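Local coordinates for protein hyaluronoglucosaminidase (Apis mellifera, PDB 1FCQ) that hydrolyses hyaluronan as a family 56 glycosidase with a seven-stranded (beta/alpha) barrel and is a major allergen of bee venom, at residues A[82-87]-A[165-170]; A[239-244]-A[287-292]. All blocks are in the same frame, centred on the assembly; numbering follows the deposited sequence.

Overall arrangement
Both contacts pair neighbouring helices of the barrel's outer layer, but they share no element. Contact 1 joins the start of helix 84-98 to the later part of helix 146-175; contact 2 joins helix 234-253 to helix 280-292. They lie on opposite sides of the chain's centre, with their own centres 33 Å apart and their nearest atoms about 16 Å apart. Contact 1 is partly buried: an aromatic and a threonine meet inside, while an N-cap bond and a salt bridge, each within one segment, lie outward. Contact 2 is buried and almost wholly apolar, made by valine, isoleucine, a bare glycine backbone and a folded lysine chain. Neither has a hydrogen bond between its segments.

Contact 1. Residues A[82-87]-A[165-170]; sequences GNLTKH and MEETLK
His87 meets Thr168 at the buried inner end of this contact, closely packed by neighbours, and Leu84 faces Glu167, both partly exposed, at the looser outer end. The imidazole of His87 points edge-on at Thr168, whose CB lies in the ring plane, and the two side chains cross at about a right angle. In His87, CG anti to the backbone N (chi1 168°) carries the ring across the gap, although the CA atoms of His87 and Thr168 are 8.5 Å apart. The hydroxyl of Thr168 sits beside its own backbone N (chi1 -54°) and is hydrogen-bonded to Phe164 O, one turn earlier in the same helix. On the outer side, Leu84 CD2 only just reaches Glu167 CB, at 4.4 Å. The Glu167 carboxylate belongs to its own helix: Lys170 NZ lies 3.1 Å from Glu167 OE2 in a salt bridge that uses the syn lone pair. Asn83 occupies the N-cap of the other helix. Its OD1 is gripped twice, by Lys86 N in a 3.0 Å capping bond with the donor well above the carbonyl plane, and by Thr85 OG1, also at 3.0 Å but in that plane. This pair of bonds fixes the Asn83 amide at the helix start. Deeper in, the His87 ring meets Phe60 and Phe164, each at about 45°, and Thr168 also touches Tyr183 of strand 180-183 and Leu88 and Phe91 of helix 84-98. The contact thus joins helix 84-98, after strand 51-55, to helix 146-175, which leads into strand 180-183.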
ATOM      1  N   GLY A  82      -2.585  22.043  -4.086  1.00 16.53           N
ATOM      2  CA  GLY A  82      -3.034  21.211  -5.182  1.00 16.91           C
ATOM      3  C   GLY A  82      -4.394  21.554  -5.756  1.00 19.52           C
ATOM      4  O   GLY A  82      -5.267  22.106  -5.091  1.00 19.33           O
ATOM      5  N   ASN A  83      -4.581  21.182  -7.004  1.00 16.38           N
ATOM      6  CA  ASN A  83      -5.833  21.365  -7.734  1.00 18.85           C
ATOM      7  C   ASN A  83      -6.605  20.046  -7.625  1.00 17.21           C
ATOM      8  O   ASN A  83      -6.283  19.081  -8.318  1.00 15.75           O
ATOM      9  CB  ASN A  83      -5.543  21.699  -9.197  1.00 22.68           C
ATOM     10  CG  ASN A  83      -6.794  22.047  -9.974  1.00 28.84           C
ATOM     11  OD1 ASN A  83      -7.865  21.501  -9.724  1.00 21.77           O
ATOM     12  ND2 ASN A  83      -6.666  22.974 -10.920  1.00 26.18           N
ATOM     13  N   LEU A  84      -7.594  20.014  -6.751  1.00 16.56           N
ATOM     14  CA  LEU A  84      -8.368  18.803  -6.460  1.00 17.90           C
ATOM     15  C   LEU A  84      -9.192  18.351  -7.649  1.00 18.59           C
ATOM     16  O   LEU A  84      -9.252  17.168  -8.008  1.00 16.00           O
ATOM     17  CB  LEU A  84      -9.349  19.087  -5.324  1.00 16.99           C
ATOM     18  CG  LEU A  84      -9.719  18.094  -4.247  1.00 28.22           C
ATOM     19  CD1 LEU A  84     -11.139  18.334  -3.726  1.00 18.77           C
ATOM     20  CD2 LEU A  84      -9.522  16.633  -4.592  1.00 25.25           C
ATOM     21  N   THR A  85      -9.881  19.315  -8.286  1.00 18.81           N
ATOM     22  CA  THR A  85     -10.735  18.944  -9.416  1.00 20.72           C
ATOM     23  C   THR A  85      -9.922  18.325 -10.540  1.00 17.82           C
ATOM     24  O   THR A  85     -10.357  17.304 -11.094  1.00 19.47           O
ATOM     25  CB  THR A  85     -11.616  20.109  -9.903  1.00 22.21           C
ATOM     26  OG1 THR A  85     -10.781  21.134 -10.440  1.00 29.76           O
ATOM     27  CG2 THR A  85     -12.448  20.650  -8.753  1.00 28.09           C
ATOM     28  N   LYS A  86      -8.738  18.833 -10.838  1.00 19.68           N
ATOM     29  CA  LYS A  86      -7.853  18.270 -11.842  1.00 16.66           C
ATOM     30  C   LYS A  86      -7.476  16.834 -11.470  1.00 16.72           C
ATOM     31  O   LYS A  86      -7.605  15.913 -12.268  1.00 17.87           O
ATOM     32  CB  LYS A  86      -6.576  19.119 -11.957  1.00 18.99           C
ATOM     33  CG  LYS A  86      -5.678  18.681 -13.107  1.00 26.04           C
ATOM     34  CD  LYS A  86      -4.393  19.482 -13.177  1.00 32.64           C
ATOM     35  CE  LYS A  86      -4.635  20.964 -13.420  1.00 35.64           C
ATOM     36  NZ  LYS A  86      -5.366  21.204 -14.698  1.00 41.70           N
ATOM     37  N   HIS A  87      -7.070  16.668 -10.211  1.00 14.81           N
ATOM     38  CA  HIS A  87      -6.740  15.323  -9.724  1.00 13.37           C
ATOM     39  C   HIS A  87      -7.913  14.365  -9.851  1.00 12.97           C
ATOM     40  O   HIS A  87      -7.743  13.234 -10.356  1.00 13.39           O
ATOM     41  CB  HIS A  87      -6.281  15.412  -8.265  1.00 13.84           C
ATOM     42  CG  HIS A  87      -6.222  14.048  -7.640  1.00 16.17           C
ATOM     43  ND1 HIS A  87      -7.036  13.577  -6.633  1.00 17.45           N
ATOM     44  CD2 HIS A  87      -5.414  13.027  -7.994  1.00 11.67           C
ATOM     45  CE1 HIS A  87      -6.684  12.331  -6.393  1.00 10.12           C
ATOM     46  NE2 HIS A  87      -5.699  11.958  -7.191  1.00 19.48           N
ATOM     47  N   MET A 165      -6.964  12.521  -0.072  1.00 13.32           N
ATOM     48  CA  MET A 165      -7.100  11.069   0.124  1.00 12.76           C
ATOM     49  C   MET A 165      -8.551  10.642   0.282  1.00 13.03           C
ATOM     50  O   MET A 165      -9.011   9.646  -0.291  1.00 12.54           O
ATOM     51  CB  MET A 165      -6.262  10.596   1.311  1.00 14.32           C
ATOM     52  CG  MET A 165      -4.763  10.607   1.000  1.00 14.48           C
ATOM     53  SD  MET A 165      -3.798   9.888   2.345  1.00 14.74           S
ATOM     54  CE  MET A 165      -4.237   8.151   2.225  1.00 12.42           C
ATOM     55  N   GLU A 166      -9.312  11.354   1.110  1.00 14.27           N
ATOM     56  CA  GLU A 166     -10.704  10.947   1.318  1.00 15.46           C
ATOM     57  C   GLU A 166     -11.540  11.104   0.069  1.00 13.40           C
ATOM     58  O   GLU A 166     -12.338  10.220  -0.230  1.00 14.85           O
ATOM     59  CB  GLU A 166     -11.270  11.718   2.502  1.00 18.37           C
ATOM     60  CG  GLU A 166     -12.615  11.183   2.958  1.00 17.00           C
ATOM     61  CD  GLU A 166     -13.128  11.857   4.210  1.00 18.69           C
ATOM     62  OE1 GLU A 166     -12.445  12.732   4.787  1.00 19.43           O
ATOM     63  OE2 GLU A 166     -14.255  11.475   4.621  1.00 20.09           O
ATOM     64  N   GLU A 167     -11.379  12.193  -0.695  1.00 13.85           N
ATOM     65  CA  GLU A 167     -12.189  12.362  -1.884  1.00 14.24           C
ATOM     66  C   GLU A 167     -11.899  11.340  -2.956  1.00 15.78           C
ATOM     67  O   GLU A 167     -12.804  10.861  -3.633  1.00 16.16           O
ATOM     68  CB  GLU A 167     -12.022  13.770  -2.471  1.00 19.45           C
ATOM     69  CG  GLU A 167     -12.820  14.811  -1.714  1.00 19.70           C
ATOM     70  CD  GLU A 167     -14.306  14.459  -1.696  1.00 26.10           C
ATOM     71  OE1 GLU A 167     -14.925  14.157  -2.727  1.00 24.75           O
ATOM     72  OE2 GLU A 167     -14.821  14.479  -0.574  1.00 27.64           O
ATOM     73  N   THR A 168     -10.625  10.965  -3.076  1.00 14.60           N
ATOM     74  CA  THR A 168     -10.237   9.957  -4.062  1.00 12.22           C
ATOM     75  C   THR A 168     -10.857   8.604  -3.696  1.00 11.92           C
ATOM     76  O   THR A 168     -11.351   7.889  -4.567  1.00 14.36           O
ATOM     77  CB  THR A 168      -8.712   9.824  -4.141  1.00 10.90           C
ATOM     78  OG1 THR A 168      -8.177  11.137  -4.392  1.00 13.42           O
ATOM     79  CG2 THR A 168      -8.304   8.891  -5.260  1.00 13.08           C
ATOM     80  N   LEU A 169     -10.775   8.275  -2.406  1.00 13.20           N
ATOM     81  CA  LEU A 169     -11.343   6.990  -1.966  1.00  9.82           C
ATOM     82  C   LEU A 169     -12.854   7.007  -2.153  1.00 12.22           C
ATOM     83  O   LEU A 169     -13.412   6.004  -2.610  1.00 13.60           O
ATOM     84  CB  LEU A 169     -10.961   6.780  -0.495  1.00 11.59           C
ATOM     85  CG  LEU A 169     -11.570   5.541   0.169  1.00 12.92           C
ATOM     86  CD1 LEU A 169     -11.099   4.256  -0.495  1.00 15.06           C
ATOM     87  CD2 LEU A 169     -11.193   5.532   1.653  1.00 16.47           C
ATOM     88  N   LYS A 170     -13.509   8.131  -1.851  1.00 13.23           N
ATOM     89  CA  LYS A 170     -14.961   8.234  -2.043  1.00 13.90           C
ATOM     90  C   LYS A 170     -15.336   8.073  -3.505  1.00 14.88           C
ATOM     91  O   LYS A 170     -16.289   7.357  -3.828  1.00 18.91           O
ATOM     92  CB  LYS A 170     -15.487   9.595  -1.585  1.00 17.15           C
ATOM     93  CG  LYS A 170     -15.864   9.712  -0.129  1.00 34.76           C
ATOM     94  CD  LYS A 170     -16.351  11.127   0.166  1.00 40.70           C
ATOM     95  CE  LYS A 170     -17.504  11.573  -0.721  1.00 37.85           C
ATOM     96  NZ  LYS A 170     -17.528  13.048  -0.906  1.00 32.83           N
TER

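Contact 2. Residues A[239-244]-A[287-292]; sequences GLVGGR and LRKITD
Helices 239-244 and 287-292 run nearly parallel, their axes 9.1 Å apart at closest approach and crossing at -21°, with Gly242 and Lys289 nearest, their CA atoms 6.2 Å apart. With no side chain on Gly242, the aliphatic part of Lys289 lies directly against the backbone: Lys289 CG comes to 3.8 Å from Gly242 CA, and CD follows a little farther off. Lys289 reaches there because CG is anti to its backbone N; beyond CG the chain bends at its second, third and fourth torsions, so that CG and CD lie along the glycine and the bent end turns away from it. Beside it, Val241 CG1 packs 3.5 Å from Ile290 CG1, the tightest approach across the interface, and Ile290 CD1 lies farther from the same methyl, at 4.2 Å. Val241 CG1, anti to its backbone N (chi1 174°), is the methyl that meets the longer arm of Ile290; the two branched side chains cross at about a right angle. Within helix 287-292, Leu287 O accepts both Thr291 N and Thr291 OG1, the amide from one side of the carbonyl plane and the hydroxyl from the other. Inward, Ile290 touches Pro264 and Tyr266 of strand 261-267, Leu287 also rests on Tyr266, and Val241 touches Leu228. Strand 261-267 follows one helix and precedes the other; this helix-strand-helix order, with parallel strands 261-267 and 297-301 side by side, is characteristic of successive beta-alpha units, here of the TIM barrel.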
ATOM      1  N   GLY A 239       8.438 -10.223  13.970  1.00 19.23           N
ATOM      2  CA  GLY A 239       7.980  -9.076  14.741  1.00 20.65           C
ATOM      3  C   GLY A 239       7.537  -7.913  13.863  1.00 19.22           C
ATOM      4  O   GLY A 239       6.560  -7.224  14.181  1.00 18.06           O
ATOM      5  N   LEU A 240       8.276  -7.642  12.799  1.00 18.98           N
ATOM      6  CA  LEU A 240       7.946  -6.597  11.840  1.00 17.71           C
ATOM      7  C   LEU A 240       6.536  -6.872  11.322  1.00 15.52           C
ATOM      8  O   LEU A 240       5.686  -5.976  11.305  1.00 16.76           O
ATOM      9  CB  LEU A 240       8.924  -6.588  10.667  1.00 16.37           C
ATOM     10  CG  LEU A 240       8.749  -5.593   9.525  1.00 17.25           C
ATOM     11  CD1 LEU A 240      10.072  -5.427   8.782  1.00 21.10           C
ATOM     12  CD2 LEU A 240       7.700  -6.015   8.496  1.00 18.93           C
ATOM     13  N   VAL A 241       6.318  -8.102  10.839  1.00 14.25           N
ATOM     14  CA  VAL A 241       5.016  -8.480  10.314  1.00 16.03           C
ATOM     15  C   VAL A 241       3.950  -8.386  11.395  1.00 19.23           C
ATOM     16  O   VAL A 241       2.884  -7.811  11.198  1.00 17.06           O
ATOM     17  CB  VAL A 241       5.059  -9.905   9.727  1.00 16.85           C
ATOM     18  CG1 VAL A 241       3.692 -10.400   9.286  1.00 18.83           C
ATOM     19  CG2 VAL A 241       6.023  -9.932   8.544  1.00 15.82           C
ATOM     20  N   GLY A 242       4.230  -9.008  12.545  1.00 15.92           N
ATOM     21  CA  GLY A 242       3.271  -9.045  13.640  1.00 17.95           C
ATOM     22  C   GLY A 242       2.783  -7.688  14.105  1.00 15.95           C
ATOM     23  O   GLY A 242       1.568  -7.471  14.231  1.00 18.12           O
ATOM     24  N   GLY A 243       3.688  -6.764  14.358  1.00 14.02           N
ATOM     25  CA  GLY A 243       3.380  -5.420  14.798  1.00 14.38           C
ATOM     26  C   GLY A 243       2.449  -4.708  13.816  1.00 17.72           C
ATOM     27  O   GLY A 243       1.451  -4.075  14.203  1.00 15.35           O
ATOM     28  N   ARG A 244       2.770  -4.835  12.530  1.00 16.49           N
ATOM     29  CA  ARG A 244       1.967  -4.216  11.479  1.00 17.67           C
ATOM     30  C   ARG A 244       0.601  -4.840  11.312  1.00 18.19           C
ATOM     31  O   ARG A 244      -0.366  -4.090  11.115  1.00 16.67           O
ATOM     32  CB  ARG A 244       2.751  -4.243  10.164  1.00 14.50           C
ATOM     33  CG  ARG A 244       4.007  -3.389  10.311  1.00 13.25           C
ATOM     34  CD  ARG A 244       4.833  -3.485   9.032  1.00 14.80           C
ATOM     35  NE  ARG A 244       6.072  -2.735   9.270  1.00 18.37           N
ATOM     36  CZ  ARG A 244       6.902  -2.329   8.333  1.00 20.37           C
ATOM     37  NH1 ARG A 244       7.995  -1.661   8.701  1.00 21.98           N
ATOM     38  NH2 ARG A 244       6.669  -2.574   7.048  1.00 20.26           N
ATOM     39  N   LEU A 287       4.339 -15.981   7.212  1.00 18.39           N
ATOM     40  CA  LEU A 287       2.995 -16.303   6.727  1.00 17.13           C
ATOM     41  C   LEU A 287       2.215 -16.919   7.891  1.00 18.22           C
ATOM     42  O   LEU A 287       1.021 -16.661   8.091  1.00 22.07           O
ATOM     43  CB  LEU A 287       3.003 -17.184   5.481  1.00 20.29           C
ATOM     44  CG  LEU A 287       3.593 -16.554   4.209  1.00 20.21           C
ATOM     45  CD1 LEU A 287       3.561 -17.583   3.088  1.00 24.74           C
ATOM     46  CD2 LEU A 287       2.883 -15.267   3.822  1.00 23.65           C
ATOM     47  N   ARG A 288       2.900 -17.695   8.743  1.00 20.19           N
ATOM     48  CA  ARG A 288       2.246 -18.230   9.943  1.00 21.78           C
ATOM     49  C   ARG A 288       1.806 -17.113  10.875  1.00 21.64           C
ATOM     50  O   ARG A 288       0.692 -17.147  11.416  1.00 23.10           O
ATOM     51  CB  ARG A 288       3.179 -19.229  10.644  1.00 24.48           C
ATOM     52  CG  ARG A 288       3.008 -20.645  10.134  1.00 30.17           C
ATOM     53  CD  ARG A 288       4.257 -21.503  10.289  1.00 41.08           C
ATOM     54  NE  ARG A 288       3.942 -22.905  10.061  1.00 42.41           N
ATOM     55  CZ  ARG A 288       4.712 -23.887   9.635  1.00 51.37           C
ATOM     56  NH1 ARG A 288       5.990 -23.708   9.320  1.00 54.94           N
ATOM     57  NH2 ARG A 288       4.191 -25.106   9.505  1.00 55.35           N
ATOM     58  N   LYS A 289       2.606 -16.063  11.038  1.00 18.43           N
ATOM     59  CA  LYS A 289       2.229 -14.945  11.896  1.00 22.76           C
ATOM     60  C   LYS A 289       0.985 -14.236  11.375  1.00 20.78           C
ATOM     61  O   LYS A 289       0.086 -13.898  12.146  1.00 18.29           O
ATOM     62  CB  LYS A 289       3.383 -13.970  12.075  1.00 20.42           C
ATOM     63  CG  LYS A 289       3.109 -12.757  12.934  1.00 19.61           C
ATOM     64  CD  LYS A 289       2.634 -13.097  14.331  1.00 25.56           C
ATOM     65  CE  LYS A 289       3.761 -13.327  15.307  1.00 34.38           C
ATOM     66  NZ  LYS A 289       4.362 -14.677  15.174  1.00 42.17           N
ATOM     67  N   ILE A 290       0.918 -14.009  10.064  1.00 16.07           N
ATOM     68  CA  ILE A 290      -0.243 -13.356   9.473  1.00 17.35           C
ATOM     69  C   ILE A 290      -1.512 -14.155   9.755  1.00 17.12           C
ATOM     70  O   ILE A 290      -2.541 -13.560  10.104  1.00 20.19           O
ATOM     71  CB  ILE A 290      -0.061 -13.177   7.946  1.00 16.45           C
ATOM     72  CG1 ILE A 290       1.110 -12.221   7.694  1.00 16.17           C
ATOM     73  CG2 ILE A 290      -1.327 -12.608   7.317  1.00 19.97           C
ATOM     74  CD1 ILE A 290       1.494 -12.175   6.224  1.00 16.29           C
ATOM     75  N   THR A 291      -1.488 -15.468   9.566  1.00 22.49           N
ATOM     76  CA  THR A 291      -2.660 -16.304   9.763  1.00 22.51           C
ATOM     77  C   THR A 291      -3.016 -16.457  11.241  1.00 22.42           C
ATOM     78  O   THR A 291      -4.195 -16.378  11.599  1.00 22.86           O
ATOM     79  CB  THR A 291      -2.470 -17.711   9.164  1.00 27.72           C
ATOM     80  OG1 THR A 291      -2.065 -17.617   7.790  1.00 37.00           O
ATOM     81  CG2 THR A 291      -3.784 -18.480   9.234  1.00 27.17           C
ATOM     82  N   ASP A 292      -2.013 -16.672  12.082  1.00 22.23           N
ATOM     83  CA  ASP A 292      -2.243 -16.835  13.517  1.00 23.38           C
ATOM     84  C   ASP A 292      -2.892 -15.621  14.161  1.00 24.59           C
ATOM     85  O   ASP A 292      -3.705 -15.748  15.087  1.00 25.90           O
ATOM     86  CB  ASP A 292      -0.930 -17.154  14.229  1.00 21.80           C
ATOM     87  CG  ASP A 292      -0.400 -18.557  14.019  1.00 27.82           C
ATOM     88  OD1 ASP A 292      -1.030 -19.402  13.356  1.00 28.11           O
ATOM     89  OD2 ASP A 292       0.716 -18.835  14.529  1.00 32.20           O
TER